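Local coordinates for PRESAN domain-containing protein (Plasmodium falciparum, PDB 7D2W), which is of unknown function but has the helical-bundle PRESAN domain of the PHIST proteins and probably acts by binding other proteins, at residues E45-R49 and E50-E54; Y53-F56 and D57-V60; Q61-R65 and T66-N70; K145-I149 and D150-S154; D164-H167 and T168-V172. One frame throughout, in Å; residues are numbered along the deposited sequence. Where two conformers were deposited one is given.

Contact 1 (E45-R49 and E50-E54); sequences EQLTR and EELYE
Thr48 and Glu51 exchange hydrogen bonds at the start of helix 49-58. The amide N of Glu51 donates to Thr48 OG1 at 3.1 Å, and Thr48 N answers by donating to Glu51 OE1 at 3.0 Å along an almost straight line (171°), meeting the carboxylate on its anti side and out of its plane. A chi1 of 63° holds Thr48 OG1 between its own backbone N and carbonyl carbon, facing the helix end. Threonine suits the place because its short hydroxyl meets an amide of the first turn; glutamate is long enough to fold back, and its negative charge should sit well near the helix N-terminus.

Beside this pair, Leu47 CD1 lies 4.2 Å from Leu52 CD1, joining the residue before the cap to the first turn. Further round, Tyr53 N bonds to Arg49 O at 2.9 Å, and that oxygen also lies over one face of the tyrosine ring. The arginine stem runs alongside the ring, with Arg49 CG 3.4 Å from Tyr53 CE2, while the guanidinium plane is turned 76° from it. Asp164 holds Arg49 NH1 in a salt bridge, and Arg157 adds a cation-pi contact to Tyr53. The whole is an N-terminal capping box with a hydrophobic staple between Leu47 and Leu52.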
# COMPACT_ATOMS: atom_id res chain seq x y z
N GLU A 45 -24.95 8.64 -6.14
CA GLU A 45 -24.80 8.58 -4.69
C GLU A 45 -23.63 7.66 -4.28
O GLU A 45 -23.84 6.65 -3.60
CB GLU A 45 -26.10 8.09 -4.05
N GLN A 46 -22.41 8.03 -4.67
CA GLN A 46 -21.23 7.20 -4.46
C GLN A 46 -20.94 6.99 -2.98
O GLN A 46 -20.78 7.95 -2.22
CB GLN A 46 -20.03 7.83 -5.15
CG GLN A 46 -18.69 7.23 -4.71
CD GLN A 46 -18.50 5.82 -5.24
OE1 GLN A 46 -18.69 5.55 -6.43
NE2 GLN A 46 -18.13 4.90 -4.35
N LEU A 47 -20.88 5.72 -2.57
CA LEU A 47 -20.55 5.42 -1.18
C LEU A 47 -19.07 5.66 -0.93
O LEU A 47 -18.23 5.43 -1.80
CB LEU A 47 -20.90 3.97 -0.85
CG LEU A 47 -22.36 3.56 -1.08
CD1 LEU A 47 -22.61 2.14 -0.60
CD2 LEU A 47 -23.28 4.54 -0.40
N THR A 48 -18.75 6.13 0.27
CA THR A 48 -17.37 6.13 0.70
C THR A 48 -16.97 4.72 1.12
O THR A 48 -17.81 3.87 1.38
CB THR A 48 -17.16 7.09 1.86
OG1 THR A 48 -17.94 6.64 2.98
CG2 THR A 48 -17.58 8.50 1.47
N ARG A 49 -15.65 4.49 1.16
CA ARG A 49 -15.15 3.21 1.65
C ARG A 49 -15.71 2.90 3.03
O ARG A 49 -16.16 1.78 3.30
CB ARG A 49 -13.61 3.25 1.67
CG ARG A 49 -12.96 1.91 1.61
CD ARG A 49 -11.46 2.08 1.72
NE ARG A 49 -10.89 2.68 0.51
CZ ARG A 49 -9.67 2.37 0.07
NH1 ARG A 49 -8.96 1.51 0.75
NH2 ARG A 49 -9.18 2.94 -1.03
N GLU A 50 -15.71 3.90 3.91
CA GLU A 50 -16.28 3.73 5.25
C GLU A 50 -17.74 3.30 5.18
O GLU A 50 -18.17 2.42 5.94
CB GLU A 50 -16.13 5.05 6.01
CG GLU A 50 -16.44 5.03 7.48
CD GLU A 50 -16.14 6.38 8.12
OE1 GLU A 50 -15.35 7.15 7.53
OE2 GLU A 50 -16.69 6.67 9.20
N GLU A 51 -18.52 3.92 4.31
CA GLU A 51 -19.93 3.57 4.20
C GLU A 51 -20.11 2.19 3.61
O GLU A 51 -21.05 1.48 3.97
CB GLU A 51 -20.67 4.60 3.35
CG GLU A 51 -21.02 5.87 4.12
CD GLU A 51 -21.29 7.06 3.20
OE1 GLU A 51 -21.05 6.94 1.98
OE2 GLU A 51 -21.74 8.11 3.71
N LEU A 52 -19.22 1.79 2.71
CA LEU A 52 -19.30 0.46 2.13
C LEU A 52 -19.00 -0.61 3.17
O LEU A 52 -19.67 -1.65 3.23
CB LEU A 52 -18.35 0.37 0.94
CG LEU A 52 -18.42 -0.90 0.10
CD1 LEU A 52 -19.69 -0.88 -0.72
CD2 LEU A 52 -17.19 -1.03 -0.80
N TYR A 53 -18.00 -0.39 4.02
CA TYR A 53 -17.66 -1.39 5.02
C TYR A 53 -18.71 -1.47 6.13
O TYR A 53 -18.94 -2.55 6.68
CB TYR A 53 -16.28 -1.11 5.60
CG TYR A 53 -15.19 -1.22 4.54
CD1 TYR A 53 -15.41 -1.92 3.36
CD2 TYR A 53 -13.95 -0.60 4.71
CE1 TYR A 53 -14.43 -2.03 2.39
CE2 TYR A 53 -12.95 -0.72 3.75
CZ TYR A 53 -13.20 -1.43 2.59
OH TYR A 53 -12.22 -1.54 1.63
N GLU A 54 -19.32 -0.34 6.49
CA GLU A 54 -20.46 -0.38 7.40
C GLU A 54 -21.62 -1.15 6.77
O GLU A 54 -22.23 -2.02 7.41
CB GLU A 54 -20.88 1.05 7.76
CG GLU A 54 -19.83 1.83 8.56
CD GLU A 54 -20.04 3.35 8.55
OE1 GLU A 54 -20.78 3.86 7.68
OE2 GLU A 54 -19.47 4.03 9.43
O HOH W 1 -9.46 -1.40 2.32

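Contact 2 (Y53-F56 and D57-V60); sequences YELF and DLLV
Phe56 and Leu59 form the buried side of this turn, their CD1 atoms 4.3 Å apart. Both are large and apolar, as befits residues that pack on Ile71 of helix 65-93. Leu59 also fits closely against the backbone, its CG only 3.6 Å from Leu55 O. Nearer the surface, Leu55 and Leu58 meet at about a right angle, CD1 of Leu55 to CD1 of Leu58 at 3.6 Å; CG of Leu55 stands opposite its backbone N (chi1 -173°), which puts CD1 where Leu58 CD1 meets it.

The polar side is looser. Asp57 is exposed, and a water near its carboxylate donates to Tyr53 O at 3.2 Å. A short, charged side chain suits this side, where it stays near water.

The backbone bonding changes as well. Asp57 N donates to Glu54 O at 2.9 Å, from above the carbonyl plane, and Leu55 O receives weak bonds from Leu58 N and Leu59 N. Lys153 NZ, from helix 149-181, donates to Phe56 O, bringing a positive charge where helix carbonyls gather. A bond from residue i+3 to i, followed by weak i+3 and i+4 bonds to one carbonyl, is characteristic of the C-terminal end of a helix, here helix 49-58.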
# COMPACT_ATOMS: atom_id res chain seq x y z
N TYR A 53 -18.00 -0.39 4.02
CA TYR A 53 -17.66 -1.39 5.02
C TYR A 53 -18.71 -1.47 6.13
O TYR A 53 -18.94 -2.55 6.68
CB TYR A 53 -16.28 -1.11 5.60
CG TYR A 53 -15.19 -1.22 4.54
CD1 TYR A 53 -15.41 -1.92 3.36
CD2 TYR A 53 -13.95 -0.60 4.71
CE1 TYR A 53 -14.43 -2.03 2.39
CE2 TYR A 53 -12.95 -0.72 3.75
CZ TYR A 53 -13.20 -1.43 2.59
OH TYR A 53 -12.22 -1.54 1.63
N GLU A 54 -19.32 -0.34 6.49
CA GLU A 54 -20.46 -0.38 7.40
C GLU A 54 -21.62 -1.15 6.77
O GLU A 54 -22.23 -2.02 7.41
CB GLU A 54 -20.88 1.05 7.76
CG GLU A 54 -19.83 1.83 8.56
CD GLU A 54 -20.04 3.35 8.55
OE1 GLU A 54 -20.78 3.86 7.68
OE2 GLU A 54 -19.47 4.03 9.43
N LEU A 55 -21.91 -0.87 5.51
CA LEU A 55 -22.95 -1.59 4.79
C LEU A 55 -22.65 -3.08 4.67
O LEU A 55 -23.58 -3.88 4.53
CB LEU A 55 -23.11 -0.97 3.41
CG LEU A 55 -24.22 -1.40 2.48
CD1 LEU A 55 -25.58 -1.01 3.00
CD2 LEU A 55 -23.90 -0.74 1.16
N PHE A 56 -21.36 -3.47 4.71
CA PHE A 56 -20.99 -4.88 4.69
C PHE A 56 -21.36 -5.59 5.97
O PHE A 56 -21.09 -6.79 6.10
CB PHE A 56 -19.48 -5.05 4.46
CG PHE A 56 -19.07 -4.97 3.02
CD1 PHE A 56 -20.00 -4.72 2.03
CD2 PHE A 56 -17.75 -5.13 2.65
CE1 PHE A 56 -19.63 -4.63 0.69
CE2 PHE A 56 -17.37 -5.04 1.32
CZ PHE A 56 -18.32 -4.78 0.34
N ASP A 57 -21.93 -4.90 6.95
CA ASP A 57 -22.45 -5.58 8.13
C ASP A 57 -23.97 -5.64 8.13
O ASP A 57 -24.54 -6.50 8.81
CB ASP A 57 -21.93 -4.91 9.40
CG ASP A 57 -20.41 -4.75 9.40
OD1 ASP A 57 -19.73 -5.52 8.69
OD2 ASP A 57 -19.89 -3.87 10.11
N LEU A 58 -24.63 -4.78 7.34
CA LEU A 58 -26.05 -4.92 7.07
C LEU A 58 -26.36 -6.09 6.15
O LEU A 58 -27.53 -6.45 6.00
CB LEU A 58 -26.58 -3.64 6.45
CG LEU A 58 -26.11 -2.40 7.21
CD1 LEU A 58 -26.50 -1.15 6.45
CD2 LEU A 58 -26.71 -2.43 8.60
N LEU A 59 -25.33 -6.67 5.52
CA LEU A 59 -25.47 -7.89 4.72
C LEU A 59 -25.07 -9.07 5.59
O LEU A 59 -23.90 -9.42 5.70
CB LEU A 59 -24.62 -7.80 3.46
CG LEU A 59 -24.91 -6.57 2.60
CD1 LEU A 59 -23.88 -6.41 1.52
CD2 LEU A 59 -26.30 -6.68 2.00
N VAL A 60 -26.07 -9.67 6.23
CA VAL A 60 -25.88 -10.90 6.98
C VAL A 60 -26.17 -12.12 6.12
O VAL A 60 -25.65 -13.21 6.38
CB VAL A 60 -26.77 -10.89 8.24
CG1 VAL A 60 -26.10 -10.10 9.36
CG2 VAL A 60 -28.14 -10.29 7.91
O HOH W 2 -17.47 -4.72 8.52

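Contact 3 (Q61-R65 and T66-N70); sequences QVPPR and TYLLN
The ring of Tyr67 is met by two successive prolines. Pro64 CD lies at its edge, near the ring plane, whereas Pro63 approaches obliquely, its CB 3.6 Å from Tyr67 CD2. Proline offers a compact, rigid hydrocarbon surface to the aromatic group, and Pro64 CD also comes within 4.3 Å of Tyr67 CB. Because CG of Tyr67 stands opposite its backbone N (chi1 -162°), the ring is swung toward the prolines.

Further round the ring of Pro63, CG touches Leu68 CD2 at 3.6 Å, the two side chains crossing at about a right angle, and Leu68 CD1 meets Val62 CG1 at 4.1 Å. Thus the two branches of a single leucine are shared between two loop residues. Pro64 occupies the N-cap position, where its missing N-H costs no helical bond, and Pro63 with Leu68 makes a hydrophobic staple across the cap.

Behind the side chains the helix starts with well-formed bonds: Leu68 N to Pro64 O at 3.0 Å, in the carbonyl plane, and Leu69 N to Arg65 O at 2.7 Å. The methylenes of Arg65 pack on Leu69, with Arg65 CG lying 3.6 Å from Leu69 CD1, which leaves the guanidinium to reach Asn144 OD1 in a weak hydrogen bond.

Tyr140 and Leu143 of helix 117-144 cover Arg65, Leu68 and Leu69, and Ile149, opening helix 149-181, packs on Val62 and Pro63, so the turn joins helix 65-93 to both of these helices.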
# COMPACT_ATOMS: atom_id res chain seq x y z
N GLN A 61 -27.02 -11.95 5.10
CA GLN A 61 -27.32 -12.96 4.10
C GLN A 61 -26.90 -12.42 2.75
O GLN A 61 -26.78 -11.21 2.56
CB GLN A 61 -28.81 -13.30 4.06
CG GLN A 61 -29.43 -13.66 5.39
CD GLN A 61 -30.86 -14.13 5.24
OE1 GLN A 61 -31.66 -13.51 4.54
NE2 GLN A 61 -31.19 -15.24 5.90
N VAL A 62 -26.70 -13.33 1.80
CA VAL A 62 -26.41 -12.94 0.42
C VAL A 62 -27.59 -12.13 -0.10
O VAL A 62 -28.73 -12.60 -0.06
CB VAL A 62 -26.13 -14.17 -0.46
CG1 VAL A 62 -25.76 -13.73 -1.87
CG2 VAL A 62 -25.03 -15.01 0.15
N PRO A 63 -27.37 -10.91 -0.57
CA PRO A 63 -28.47 -10.09 -1.10
C PRO A 63 -28.72 -10.43 -2.56
O PRO A 63 -27.96 -11.21 -3.15
CB PRO A 63 -27.94 -8.66 -0.94
CG PRO A 63 -26.47 -8.81 -1.09
CD PRO A 63 -26.10 -10.17 -0.52
N PRO A 64 -29.77 -9.88 -3.17
CA PRO A 64 -30.03 -10.15 -4.59
C PRO A 64 -28.89 -9.65 -5.46
O PRO A 64 -28.14 -8.75 -5.07
CB PRO A 64 -31.32 -9.39 -4.89
CG PRO A 64 -31.99 -9.25 -3.57
CD PRO A 64 -30.89 -9.14 -2.55
N ARG A 65 -28.79 -10.23 -6.66
CA ARG A 65 -27.65 -9.96 -7.54
C ARG A 65 -27.57 -8.49 -7.94
O ARG A 65 -26.48 -7.91 -7.98
CB ARG A 65 -27.71 -10.86 -8.77
CG ARG A 65 -27.04 -10.27 -10.00
CD ARG A 65 -27.20 -11.15 -11.21
NE ARG A 65 -26.33 -12.32 -11.12
CZ ARG A 65 -25.26 -12.51 -11.88
NH1 ARG A 65 -24.93 -11.62 -12.80
NH2 ARG A 65 -24.52 -13.59 -11.71
N THR A 66 -28.73 -7.87 -8.24
CA THR A 66 -28.77 -6.43 -8.52
C THR A 66 -28.11 -5.64 -7.40
O THR A 66 -27.36 -4.69 -7.65
CB THR A 66 -30.21 -5.96 -8.69
OG1 THR A 66 -30.77 -6.50 -9.89
CG2 THR A 66 -30.28 -4.43 -8.73
N TYR A 67 -28.38 -6.02 -6.16
CA TYR A 67 -27.74 -5.37 -5.02
C TYR A 67 -26.24 -5.57 -5.08
O TYR A 67 -25.46 -4.61 -4.95
CB TYR A 67 -28.33 -5.94 -3.73
CG TYR A 67 -28.13 -5.13 -2.46
CD1 TYR A 67 -27.07 -4.24 -2.33
CD2 TYR A 67 -28.99 -5.29 -1.39
CE1 TYR A 67 -26.88 -3.53 -1.16
CE2 TYR A 67 -28.81 -4.59 -0.22
CZ TYR A 67 -27.75 -3.71 -0.10
OH TYR A 67 -27.57 -3.02 1.07
N LEU A 68 -25.81 -6.81 -5.29
CA LEU A 68 -24.38 -7.10 -5.38
C LEU A 68 -23.72 -6.32 -6.50
O LEU A 68 -22.58 -5.85 -6.34
CB LEU A 68 -24.18 -8.60 -5.57
CG LEU A 68 -24.48 -9.38 -4.28
CD1 LEU A 68 -24.32 -10.87 -4.50
CD2 LEU A 68 -23.56 -8.90 -3.15
N LEU A 69 -24.40 -6.15 -7.64
CA LEU A 69 -23.80 -5.40 -8.74
C LEU A 69 -23.69 -3.92 -8.40
O LEU A 69 -22.73 -3.25 -8.79
CB LEU A 69 -24.60 -5.59 -10.03
CG LEU A 69 -24.66 -7.05 -10.52
CD1 LEU A 69 -25.70 -7.28 -11.60
CD2 LEU A 69 -23.28 -7.47 -10.99
N ASN A 70 -24.68 -3.39 -7.68
CA ASN A 70 -24.64 -2.02 -7.19
C ASN A 70 -23.43 -1.80 -6.28
O ASN A 70 -22.71 -0.81 -6.43
CB ASN A 70 -25.95 -1.72 -6.45
CG ASN A 70 -26.09 -0.27 -6.06
OD1 ASN A 70 -25.54 0.17 -5.05
ND2 ASN A 70 -26.86 0.48 -6.84

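Contact 4 (K145-I149 and D150-S154); sequences KKAPI and DEIKS
Ile149 O accepts the amide of Lys153, N to O at 2.9 Å, the shortest hydrogen bond between the two segments. Its neighbour, Pro148 O, takes Ile152 N at 3.1 Å. Together they begin helix 149-181 of a helical bundle, with Pro148 at the N-cap, where a residue lacking an N-H fits without loss. Ala147, the residue before it, meets Ile152 across the cap, CB to CG1 at 4.0 Å: a small hydrophobic staple. The isoleucine also lies against the loop backbone, its CD1 3.3 Å from Ala147 O. Alanine's small methyl suits this buried spot, where Ile152 and Leu142 of helix 117-144 both touch it.

Ile149 is buried, and its CD1 rests 4.1 Å from the lysine stem at Lys153 CG. The lysine is thus used twice, its methylenes for packing and its ammonium for Leu59 O, to which NZ donates a hydrogen bond; Asp150 OD1 is a more distant salt-bridge partner. On the subunit boundary, Ser154 OG is hydrogen-bonded to Asp150 OD1 of the second subunit.

Glu151 reaches back over the loop. Its extended chain lays OE1 against the hydrocarbon of Pro148, 3.4 Å from CD. The other carboxylate oxygen turns to Lys145, whose long chain, stretched out from a chi1 of 79°, crosses at about a right angle and forms a salt bridge whose hydrogen bond is weak, NZ of Lys145 to OE2 of Glu151 at 3.3 Å.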
# COMPACT_ATOMS: atom_id res chain seq x y z
N LYS A 145 -21.02 -18.93 -8.91
CA LYS A 145 -20.87 -20.15 -8.12
C LYS A 145 -21.57 -20.05 -6.77
O LYS A 145 -21.37 -20.94 -5.93
CB LYS A 145 -19.40 -20.48 -7.90
CG LYS A 145 -18.70 -19.67 -6.79
CD LYS A 145 -17.37 -20.32 -6.38
CE LYS A 145 -16.83 -19.72 -5.09
NZ LYS A 145 -15.34 -19.83 -5.00
N LYS A 146 -22.39 -19.02 -6.57
CA LYS A 146 -23.20 -18.82 -5.36
C LYS A 146 -22.35 -18.94 -4.09
O LYS A 146 -22.59 -19.77 -3.22
CB LYS A 146 -24.37 -19.81 -5.35
CG LYS A 146 -25.11 -19.92 -6.67
CD LYS A 146 -25.80 -18.60 -7.07
CE LYS A 146 -26.69 -18.02 -5.96
NZ LYS A 146 -28.13 -18.37 -6.17
N ALA A 147 -21.37 -18.05 -3.97
CA ALA A 147 -20.49 -18.08 -2.81
C ALA A 147 -21.19 -17.47 -1.60
O ALA A 147 -22.05 -16.60 -1.75
CB ALA A 147 -19.19 -17.33 -3.09
N PRO A 148 -20.84 -17.92 -0.39
CA PRO A 148 -21.42 -17.34 0.82
C PRO A 148 -21.10 -15.85 0.93
O PRO A 148 -20.10 -15.36 0.39
CB PRO A 148 -20.76 -18.12 1.96
CG PRO A 148 -20.19 -19.34 1.33
CD PRO A 148 -19.86 -18.98 -0.08
N ILE A 149 -21.95 -15.14 1.67
CA ILE A 149 -21.81 -13.69 1.77
C ILE A 149 -20.46 -13.32 2.38
O ILE A 149 -19.84 -12.32 1.98
CB ILE A 149 -23.00 -13.09 2.55
CG1 ILE A 149 -22.98 -11.57 2.46
CG2 ILE A 149 -22.99 -13.54 4.01
CD1 ILE A 149 -22.90 -11.04 1.04
N ASP A 150 -19.97 -14.11 3.34
CA ASP A 150 -18.69 -13.77 3.98
C ASP A 150 -17.56 -13.82 2.97
O ASP A 150 -16.64 -12.98 3.00
CB ASP A 150 -18.40 -14.74 5.13
CG ASP A 150 -19.11 -14.36 6.41
OD1 ASP A 150 -19.82 -13.33 6.42
OD2 ASP A 150 -18.94 -15.09 7.41
N GLU A 151 -17.59 -14.81 2.08
CA GLU A 151 -16.55 -14.94 1.07
C GLU A 151 -16.61 -13.77 0.10
O GLU A 151 -15.57 -13.22 -0.29
CB GLU A 151 -16.71 -16.28 0.34
CG GLU A 151 -15.67 -16.52 -0.75
CD GLU A 151 -15.67 -17.95 -1.30
OE1 GLU A 151 -16.53 -18.76 -0.90
OE2 GLU A 151 -14.77 -18.27 -2.11
N ILE A 152 -17.82 -13.38 -0.30
CA ILE A 152 -17.97 -12.27 -1.24
C ILE A 152 -17.49 -10.97 -0.62
O ILE A 152 -16.79 -10.17 -1.27
CB ILE A 152 -19.43 -12.18 -1.70
CG1 ILE A 152 -19.78 -13.40 -2.56
CG2 ILE A 152 -19.69 -10.87 -2.44
CD1 ILE A 152 -21.27 -13.55 -2.84
N LYS A 153 -17.84 -10.72 0.65
CA LYS A 153 -17.41 -9.49 1.31
C LYS A 153 -15.89 -9.42 1.42
O LYS A 153 -15.27 -8.38 1.17
CB LYS A 153 -18.05 -9.38 2.69
CG LYS A 153 -19.56 -9.27 2.67
CD LYS A 153 -20.11 -8.85 4.03
CE LYS A 153 -19.93 -9.95 5.07
NZ LYS A 153 -20.96 -9.86 6.14
N SER A 154 -15.27 -10.53 1.83
CA SER A 154 -13.81 -10.56 1.90
C SER A 154 -13.20 -10.35 0.52
O SER A 154 -12.18 -9.67 0.38
CB SER A 154 -13.33 -11.89 2.50
OG SER A 154 -13.92 -12.09 3.77

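Contact 5 (D164-H167 and T168-V172); sequences DKLH and TDLYV
A regular alpha-helical turn inside helix 149-181 carries this contact, and Thr168 gives it an extra bond. Both its backbone N and its hydroxyl donate to Asp164 O, with Thr168 N at 2.9 Å and Thr168 OG1 at 2.8 Å, arriving from opposite faces of the carbonyl plane. A chi1 of -60°, with OG1 opposite the carbonyl carbon, bends the hydroxyl back one turn. Threonine suits this buried helical site because its hydroxyl can be satisfied by the carbonyl one turn back.

One residue on, Lys165 and Asp169 repeat the four-residue spacing with charge. Lys165 NZ bonds to Asp169 OD1 at 2.8 Å, using the syn lone pair, and the lysine chain bends at chi2 (135°) and chi4 to bring its ammonium onto the carboxylate. The backbone joins the same two residues, Asp169 N to Lys165 O at 2.8 Å.

Toward the bundle interior Leu166 and Leu170 touch CD1 to CD1 at 4.0 Å, and Val128 and Leu131 of helix 117-144 lie against Leu166. His167 reaches helix 65-93 with NE2, hydrogen-bonded to Thr83 OG1, and also packs on Val128. Lys165 packs on Tyr53 of the second subunit, and Thr168 on its Asp161. A salt bridge on the side facing the second subunit and leucines facing helix 117-144, each pair four residues apart, fit a bundle helix used on more than one side.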
# COMPACT_ATOMS: atom_id res chain seq x y z
N ASP A 164 -5.19 -0.62 -3.73
CA ASP A 164 -4.36 0.27 -2.94
C ASP A 164 -2.89 -0.10 -3.07
O ASP A 164 -2.02 0.78 -3.14
CB ASP A 164 -4.78 0.24 -1.47
CG ASP A 164 -6.12 0.92 -1.23
OD1 ASP A 164 -6.62 1.65 -2.12
OD2 ASP A 164 -6.66 0.71 -0.12
N LYS A 165 -2.59 -1.40 -3.11
CA LYS A 165 -1.20 -1.82 -3.28
C LYS A 165 -0.68 -1.46 -4.66
O LYS A 165 0.47 -1.02 -4.80
CB LYS A 165 -1.03 -3.31 -3.02
CG LYS A 165 0.36 -3.85 -3.49
CD LYS A 165 1.04 -4.76 -2.50
CE LYS A 165 2.44 -5.18 -3.00
NZ LYS A 165 3.48 -4.08 -3.01
N LEU A 166 -1.51 -1.62 -5.70
CA LEU A 166 -1.07 -1.23 -7.03
C LEU A 166 -0.81 0.27 -7.09
O LEU A 166 0.21 0.71 -7.63
CB LEU A 166 -2.11 -1.64 -8.09
CG LEU A 166 -1.84 -1.10 -9.50
CD1 LEU A 166 -0.53 -1.59 -10.03
CD2 LEU A 166 -2.98 -1.47 -10.45
N HIS A 167 -1.70 1.08 -6.51
CA HIS A 167 -1.48 2.53 -6.51
C HIS A 167 -0.21 2.89 -5.75
O HIS A 167 0.52 3.81 -6.13
CB HIS A 167 -2.69 3.25 -5.90
CG HIS A 167 -3.91 3.24 -6.76
ND1 HIS A 167 -5.18 3.28 -6.25
CD2 HIS A 167 -4.04 3.21 -8.11
CE1 HIS A 167 -6.06 3.27 -7.24
NE2 HIS A 167 -5.39 3.22 -8.38
N THR A 168 0.07 2.16 -4.67
CA THR A 168 1.31 2.38 -3.94
C THR A 168 2.51 1.99 -4.79
O THR A 168 3.49 2.74 -4.87
CB THR A 168 1.29 1.57 -2.64
OG1 THR A 168 0.19 1.99 -1.84
CG2 THR A 168 2.59 1.77 -1.84
N ASP A 169 2.45 0.82 -5.44
CA ASP A 169 3.55 0.38 -6.28
C ASP A 169 3.86 1.39 -7.37
O ASP A 169 5.04 1.70 -7.63
CB ASP A 169 3.23 -0.98 -6.91
CG ASP A 169 3.33 -2.12 -5.92
OD1 ASP A 169 3.71 -1.87 -4.75
OD2 ASP A 169 3.00 -3.25 -6.30
N LEU A 170 2.82 1.91 -8.03
CA LEU A 170 3.03 2.89 -9.09
C LEU A 170 3.61 4.19 -8.54
O LEU A 170 4.52 4.78 -9.15
CB LEU A 170 1.70 3.16 -9.81
CG LEU A 170 1.19 2.02 -10.70
CD1 LEU A 170 -0.26 2.28 -11.15
CD2 LEU A 170 2.10 1.87 -11.90
N TYR A 171 3.10 4.67 -7.41
CA TYR A 171 3.63 5.91 -6.86
C TYR A 171 5.11 5.77 -6.50
O TYR A 171 5.92 6.63 -6.84
CB TYR A 171 2.82 6.37 -5.64
CG TYR A 171 3.12 7.81 -5.24
CD1 TYR A 171 2.56 8.87 -5.93
CD2 TYR A 171 4.00 8.10 -4.20
CE1 TYR A 171 2.85 10.18 -5.59
CE2 TYR A 171 4.29 9.41 -3.85
CZ TYR A 171 3.71 10.44 -4.55
OH TYR A 171 4.00 11.75 -4.21
N VAL A 172 5.48 4.67 -5.83
CA VAL A 172 6.87 4.42 -5.47
C VAL A 172 7.75 4.39 -6.71
O VAL A 172 8.81 5.03 -6.76
CB VAL A 172 6.95 3.10 -4.66
CG1 VAL A 172 8.34 2.50 -4.68
CG2 VAL A 172 6.47 3.34 -3.23

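Contacts 1 and 2 are the two ends of helix 49-58, sharing Tyr53 and Glu54, and touch through Leu47 CD1 and Leu55 CD2 at 3.6 Å. Contact 3 opens the next helix, its Tyr67 OH 3.4 Å from Leu55 CD1 of contact 2. In contact 4, Lys153 NZ reaches Leu59 O of contact 2 at 3.0 Å, and Ile149 CD1 meets Pro63 CD of contact 3 at 3.7 Å. Contact 5, its centre about 27 Å from that of contact 4, is tied to contact 1 by the salt bridge from Arg49 NH1 to Asp164 OD2 at 2.6 Å. Contacts 4 and 5 both touch the second subunit; a bound mercury(II) ion lies about 13 Å from the Tyr171 side chain.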